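Local coordinates for hypothetical protein Atu2299 (Agrobacterium tumefaciens, PDB 2HLY), which is of unknown function but belongs to a family in the clan of papain-like cysteine peptidases, at residues T11-L23 against V168-M180. Sequence-based numbering, arbitrary orientation.
Sequences TDYFRIYRVINSL and VAANWFRKSPKQM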
loop_
_atom_site.group_PDB
_atom_site.type_symbol
_atom_site.label_atom_id
_atom_site.label_comp_id
_atom_site.label_asym_id
_atom_site.label_seq_id
_atom_site.Cartn_x
_atom_site.Cartn_y
_atom_site.Cartn_z
ATOM N N THR A 11 7.922 11.848 3.955
ATOM C CA THR A 11 9.059 11.441 3.162
ATOM C C THR A 11 9.359 9.950 3.338
ATOM O O THR A 11 9.748 9.272 2.382
ATOM C CB THR A 11 10.294 12.335 3.430
ATOM O OG1 THR A 11 11.240 12.163 2.364
ATOM C CG2 THR A 11 10.913 12.047 4.800
ATOM N N ASP A 12 9.135 9.443 4.549
ATOM C CA ASP A 12 9.386 8.028 4.858
ATOM C C ASP A 12 8.291 7.127 4.274
ATOM O O ASP A 12 8.549 6.001 3.831
ATOM C CB ASP A 12 9.546 7.853 6.369
ATOM C CG ASP A 12 10.841 8.482 6.884
ATOM O OD1 ASP A 12 11.854 8.417 6.151
ATOM O OD2 ASP A 12 10.850 9.034 8.009
ATOM N N TYR A 13 7.068 7.631 4.268
ATOM C CA TYR A 13 5.989 6.946 3.562
ATOM C C TYR A 13 6.385 6.741 2.101
ATOM O O TYR A 13 6.216 5.654 1.545
ATOM C CB TYR A 13 4.713 7.772 3.659
ATOM C CG TYR A 13 3.588 7.313 2.739
ATOM C CD1 TYR A 13 2.541 6.510 3.215
ATOM C CD2 TYR A 13 3.548 7.723 1.409
ATOM C CE1 TYR A 13 1.495 6.109 2.374
ATOM C CE2 TYR A 13 2.515 7.325 0.563
ATOM C CZ TYR A 13 1.484 6.542 1.055
ATOM O OH TYR A 13 0.459 6.211 0.193
ATOM N N PHE A 14 6.898 7.792 1.457
ATOM C CA PHE A 14 7.325 7.647 0.075
ATOM C C PHE A 14 8.499 6.678 -0.080
ATOM O O PHE A 14 8.554 5.940 -1.053
ATOM C CB PHE A 14 7.625 9.012 -0.550
ATOM C CG PHE A 14 6.397 9.835 -0.843
ATOM C CD1 PHE A 14 5.269 9.264 -1.438
ATOM C CD2 PHE A 14 6.373 11.202 -0.532
ATOM C CE1 PHE A 14 4.137 10.046 -1.729
ATOM C CE2 PHE A 14 5.245 11.978 -0.816
ATOM C CZ PHE A 14 4.132 11.397 -1.409
ATOM N N ARG A 15 9.441 6.683 0.867
ATOM C CA ARG A 15 10.537 5.684 0.845
ATOM C C ARG A 15 9.961 4.269 0.830
ATOM O O ARG A 15 10.426 3.393 0.074
ATOM C CB ARG A 15 11.439 5.853 2.065
ATOM C CG ARG A 15 12.330 7.093 1.961
ATOM C CD ARG A 15 13.305 7.163 3.144
ATOM N NE ARG A 15 14.279 8.228 2.920
ATOM C CZ ARG A 15 15.559 8.178 3.292
ATOM N NH1 ARG A 15 16.042 7.118 3.937
ATOM N NH2 ARG A 15 16.354 9.201 3.018
ATOM N N ILE A 16 8.940 4.042 1.653
ATOM C CA ILE A 16 8.332 2.705 1.763
ATOM C C ILE A 16 7.653 2.321 0.448
ATOM O O ILE A 16 7.873 1.231 -0.092
ATOM C CB ILE A 16 7.346 2.614 2.958
ATOM C CG1 ILE A 16 8.126 2.749 4.274
ATOM C CG2 ILE A 16 6.563 1.292 2.920
ATOM C CD1 ILE A 16 7.246 2.961 5.523
ATOM N N TYR A 17 6.854 3.238 -0.086
ATOM C CA TYR A 17 6.242 3.010 -1.386
ATOM C C TYR A 17 7.323 2.685 -2.422
ATOM O O TYR A 17 7.202 1.706 -3.164
ATOM C CB TYR A 17 5.376 4.202 -1.853
ATOM C CG TYR A 17 5.102 4.127 -3.346
ATOM C CD1 TYR A 17 4.067 3.323 -3.846
ATOM C CD2 TYR A 17 5.921 4.797 -4.260
ATOM C CE1 TYR A 17 3.849 3.211 -5.217
ATOM C CE2 TYR A 17 5.701 4.700 -5.640
ATOM C CZ TYR A 17 4.675 3.904 -6.105
ATOM O OH TYR A 17 4.451 3.777 -7.474
ATOM N N ARG A 18 8.380 3.500 -2.465
ATOM C CA ARG A 18 9.425 3.309 -3.485
ATOM C C ARG A 18 10.088 1.932 -3.371
ATOM O O ARG A 18 10.271 1.256 -4.387
ATOM C CB ARG A 18 10.455 4.428 -3.419
ATOM C CG ARG A 18 11.311 4.510 -4.682
ATOM C CD ARG A 18 12.360 5.616 -4.570
ATOM N NE ARG A 18 11.788 6.957 -4.373
ATOM C CZ ARG A 18 11.320 7.742 -5.344
ATOM N NH1 ARG A 18 11.334 7.333 -6.613
ATOM N NH2 ARG A 18 10.830 8.948 -5.045
ATOM N N VAL A 19 10.400 1.514 -2.144
ATOM C CA VAL A 19 11.024 0.212 -1.906
ATOM C C VAL A 19 10.135 -0.919 -2.418
ATOM O O VAL A 19 10.581 -1.791 -3.163
ATOM C CB VAL A 19 11.371 0.018 -0.419
ATOM C CG1 VAL A 19 11.687 -1.457 -0.109
ATOM C CG2 VAL A 19 12.539 0.929 -0.054
ATOM N N ILE A 20 8.867 -0.902 -2.012
ATOM C CA ILE A 20 7.963 -1.988 -2.371
ATOM C C ILE A 20 7.727 -1.991 -3.880
ATOM O O ILE A 20 7.746 -3.052 -4.529
ATOM C CB ILE A 20 6.626 -1.883 -1.605
ATOM C CG1 ILE A 20 6.882 -1.899 -0.095
ATOM C CG2 ILE A 20 5.665 -2.995 -2.070
ATOM C CD1 ILE A 20 5.664 -1.553 0.758
ATOM N N ASN A 21 7.524 -0.801 -4.446
ATOM C CA ASN A 21 7.308 -0.691 -5.888
ATOM C C ASN A 21 8.491 -1.249 -6.666
ATOM O O ASN A 21 8.329 -1.930 -7.684
ATOM C CB ASN A 21 7.108 0.763 -6.282
ATOM C CG ASN A 21 6.614 0.906 -7.693
ATOM O OD1 ASN A 21 5.614 0.282 -8.076
ATOM N ND2 ASN A 21 7.326 1.697 -8.490
ATOM N N SER A 22 9.687 -0.962 -6.175
ATOM C CA SER A 22 10.912 -1.394 -6.847
ATOM C C SER A 22 11.036 -2.918 -6.868
ATOM O O SER A 22 11.499 -3.500 -7.859
ATOM C CB SER A 22 12.128 -0.773 -6.162
ATOM O OG SER A 22 12.059 0.647 -6.207
ATOM N N LEU A 23 10.607 -3.555 -5.785
ATOM C CA LEU A 23 10.650 -5.013 -5.672
ATOM C C LEU A 23 9.546 -5.700 -6.492
ATOM O O LEU A 23 9.715 -6.844 -6.956
ATOM C CB LEU A 23 10.544 -5.417 -4.196
ATOM C CG LEU A 23 11.789 -5.115 -3.361
ATOM C CD1 LEU A 23 11.505 -5.219 -1.871
ATOM C CD2 LEU A 23 12.919 -6.080 -3.762
ATOM N N VAL A 168 13.947 -8.375 2.194
ATOM C CA VAL A 168 14.705 -7.379 1.433
ATOM C C VAL A 168 14.127 -5.977 1.666
ATOM O O VAL A 168 14.878 -5.023 1.915
ATOM C CB VAL A 168 14.764 -7.721 -0.080
ATOM C CG1 VAL A 168 15.417 -6.580 -0.877
ATOM C CG2 VAL A 168 15.515 -9.047 -0.286
ATOM N N ALA A 169 12.797 -5.881 1.617
ATOM C CA ALA A 169 12.095 -4.616 1.835
ATOM C C ALA A 169 12.450 -4.002 3.184
ATOM O O ALA A 169 12.798 -2.824 3.267
ATOM C CB ALA A 169 10.596 -4.800 1.724
ATOM N N ALA A 170 12.359 -4.806 4.244
ATOM C CA ALA A 170 12.638 -4.296 5.594
ATOM C C ALA A 170 14.095 -3.890 5.752
ATOM O O ALA A 170 14.430 -3.000 6.531
ATOM C CB ALA A 170 12.253 -5.320 6.643
ATOM N N ASN A 171 14.969 -4.553 5.015
ATOM C CA ASN A 171 16.393 -4.256 5.127
ATOM C C ASN A 171 16.873 -3.110 4.231
ATOM O O ASN A 171 17.893 -2.466 4.535
ATOM C CB ASN A 171 17.181 -5.538 4.959
ATOM C CG ASN A 171 17.178 -6.352 6.236
ATOM O OD1 ASN A 171 17.759 -5.944 7.235
ATOM N ND2 ASN A 171 16.494 -7.479 6.223
ATOM N N TRP A 172 16.124 -2.837 3.165
ATOM C CA TRP A 172 16.396 -1.724 2.246
ATOM C C TRP A 172 15.940 -0.393 2.869
ATOM O O TRP A 172 16.664 0.611 2.829
ATOM C CB TRP A 172 15.636 -1.929 0.940
ATOM C CG TRP A 172 16.248 -1.254 -0.275
ATOM C CD1 TRP A 172 17.190 -0.247 -0.304
ATOM C CD2 TRP A 172 15.918 -1.540 -1.632
ATOM N NE1 TRP A 172 17.491 0.076 -1.624
ATOM C CE2 TRP A 172 16.709 -0.689 -2.452
ATOM C CE3 TRP A 172 15.034 -2.447 -2.243
ATOM C CZ2 TRP A 172 16.649 -0.732 -3.851
ATOM C CZ3 TRP A 172 14.963 -2.483 -3.632
ATOM C CH2 TRP A 172 15.766 -1.618 -4.423
ATOM N N PHE A 173 14.724 -0.387 3.414
ATOM C CA PHE A 173 14.165 0.820 4.016
ATOM C C PHE A 173 15.014 1.340 5.174
ATOM O O PHE A 173 15.409 0.564 6.034
ATOM C CB PHE A 173 12.734 0.564 4.513
ATOM C CG PHE A 173 12.172 1.715 5.304
ATOM C CD1 PHE A 173 11.712 2.863 4.648
ATOM C CD2 PHE A 173 12.172 1.689 6.697
ATOM C CE1 PHE A 173 11.215 3.935 5.377
ATOM C CE2 PHE A 173 11.691 2.761 7.439
ATOM C CZ PHE A 173 11.206 3.897 6.776
ATOM N N ARG A 174 15.265 2.653 5.178
ATOM C CA ARG A 174 15.884 3.370 6.300
ATOM C C ARG A 174 15.087 4.649 6.486
ATOM O O ARG A 174 14.639 5.247 5.498
ATOM C CB ARG A 174 17.343 3.737 6.001
ATOM C CG ARG A 174 18.258 2.544 5.819
ATOM C CD ARG A 174 19.644 2.927 5.335
ATOM N NE ARG A 174 20.335 1.689 4.987
ATOM C CZ ARG A 174 21.222 1.069 5.765
ATOM N NH1 ARG A 174 21.772 -0.069 5.353
ATOM N NH2 ARG A 174 21.585 1.593 6.930
ATOM N N LYS A 175 14.924 5.080 7.732
ATOM C CA LYS A 175 14.236 6.358 7.963
ATOM C C LYS A 175 15.108 7.510 7.467
ATOM O O LYS A 175 16.337 7.477 7.579
ATOM C CB LYS A 175 13.888 6.557 9.434
ATOM C CG LYS A 175 12.883 5.560 9.957
ATOM C CD LYS A 175 12.619 5.759 11.430
ATOM C CE LYS A 175 11.833 4.611 12.018
ATOM N NZ LYS A 175 11.553 4.841 13.449
ATOM N N SER A 176 14.465 8.525 6.900
ATOM C CA SER A 176 15.171 9.736 6.485
ATOM C C SER A 176 15.888 10.367 7.688
ATOM O O SER A 176 15.369 10.332 8.802
ATOM C CB SER A 176 14.182 10.734 5.866
ATOM O OG SER A 176 14.861 11.864 5.349
ATOM N N PRO A 177 17.081 10.957 7.470
ATOM C CA PRO A 177 17.815 11.171 6.237
ATOM C C PRO A 177 18.844 10.091 5.884
ATOM O O PRO A 177 19.721 10.336 5.052
ATOM C CB PRO A 177 18.552 12.482 6.533
ATOM C CG PRO A 177 18.905 12.359 7.975
ATOM C CD PRO A 177 17.800 11.536 8.627
ATOM N N LYS A 178 18.771 8.918 6.504
ATOM C CA LYS A 178 19.818 7.922 6.272
ATOM C C LYS A 178 19.720 7.254 4.912
ATOM O O LYS A 178 18.685 7.315 4.276
ATOM C CB LYS A 178 19.653 6.731 7.239
ATOM C CG LYS A 178 19.297 6.988 8.697
ATOM C CD LYS A 178 18.951 5.661 9.439
ATOM C CE LYS A 178 20.157 4.700 9.580
ATOM N NZ LYS A 178 19.850 3.413 10.335
ATOM N N GLN A 179 20.807 6.749 4.341
ATOM C CA GLN A 179 21.255 7.112 3.032
ATOM C C GLN A 179 20.919 5.655 2.613
ATOM O O GLN A 179 21.427 4.721 3.238
ATOM C CB GLN A 179 22.760 7.354 2.947
ATOM C CG GLN A 179 23.121 8.816 3.104
ATOM N N MET A 180 19.972 5.456 1.691
ATOM C CA MET A 180 19.570 4.109 1.232
ATOM C C MET A 180 20.334 3.670 -0.014
ATOM O O MET A 180 20.720 4.504 -0.841
ATOM C CB MET A 180 18.066 4.064 0.935
ATOM C CG MET A 180 17.206 3.986 2.179
ATOM S SD MET A 180 15.457 4.347 1.882
ATOM C CE MET A 180 15.000 3.066 0.712
HETATM O O HOH W 1 12.764 10.326 9.231
HETATM O O HOH W 2 19.194 10.125 2.198
HETATM O O HOH W 3 16.038 12.427 2.962
#
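Arg15 reaches out from helix 11-23 and plugs the concave side of the bend 174-178. Its NH1 bonds Lys178 O at 2.7 Å, nearly in the guanidinium plane, and Arg174 O at 2.8 Å from above that carbonyl's plane; CA of Ser176 lies over one face of the guanidinium. One turn back, Asp12 OD1 takes the N-H of Ser176 on its syn side (2.7 Å, 168° at the hydrogen), while a water links OD2 to Ser176 O. The bend is built on a type VI beta turn at 175-178 (cis peptide before Pro177, Lys178 N bonded to Lys175 O) and follows the end of helix 160-172, whose last turn runs roughly antiparallel to helix 11-23 (141°). Phe173 has CG anti to the backbone N (chi1 172°), which swings the ring across Ile16, whose CG1 lies 3.5 Å from Phe173 CE1 while its CD1 sits over a face; CB of Arg15 is at the edge. Val19 is the next bump, its CG1 set against CA of Ala169 (3.7 Å) and its CG2 pressed tightly on Met180 CE (3.3 Å). Leu23 straddles Ala169 and Val168 with its two methyls and puts CG at the edge of the Trp172 ring.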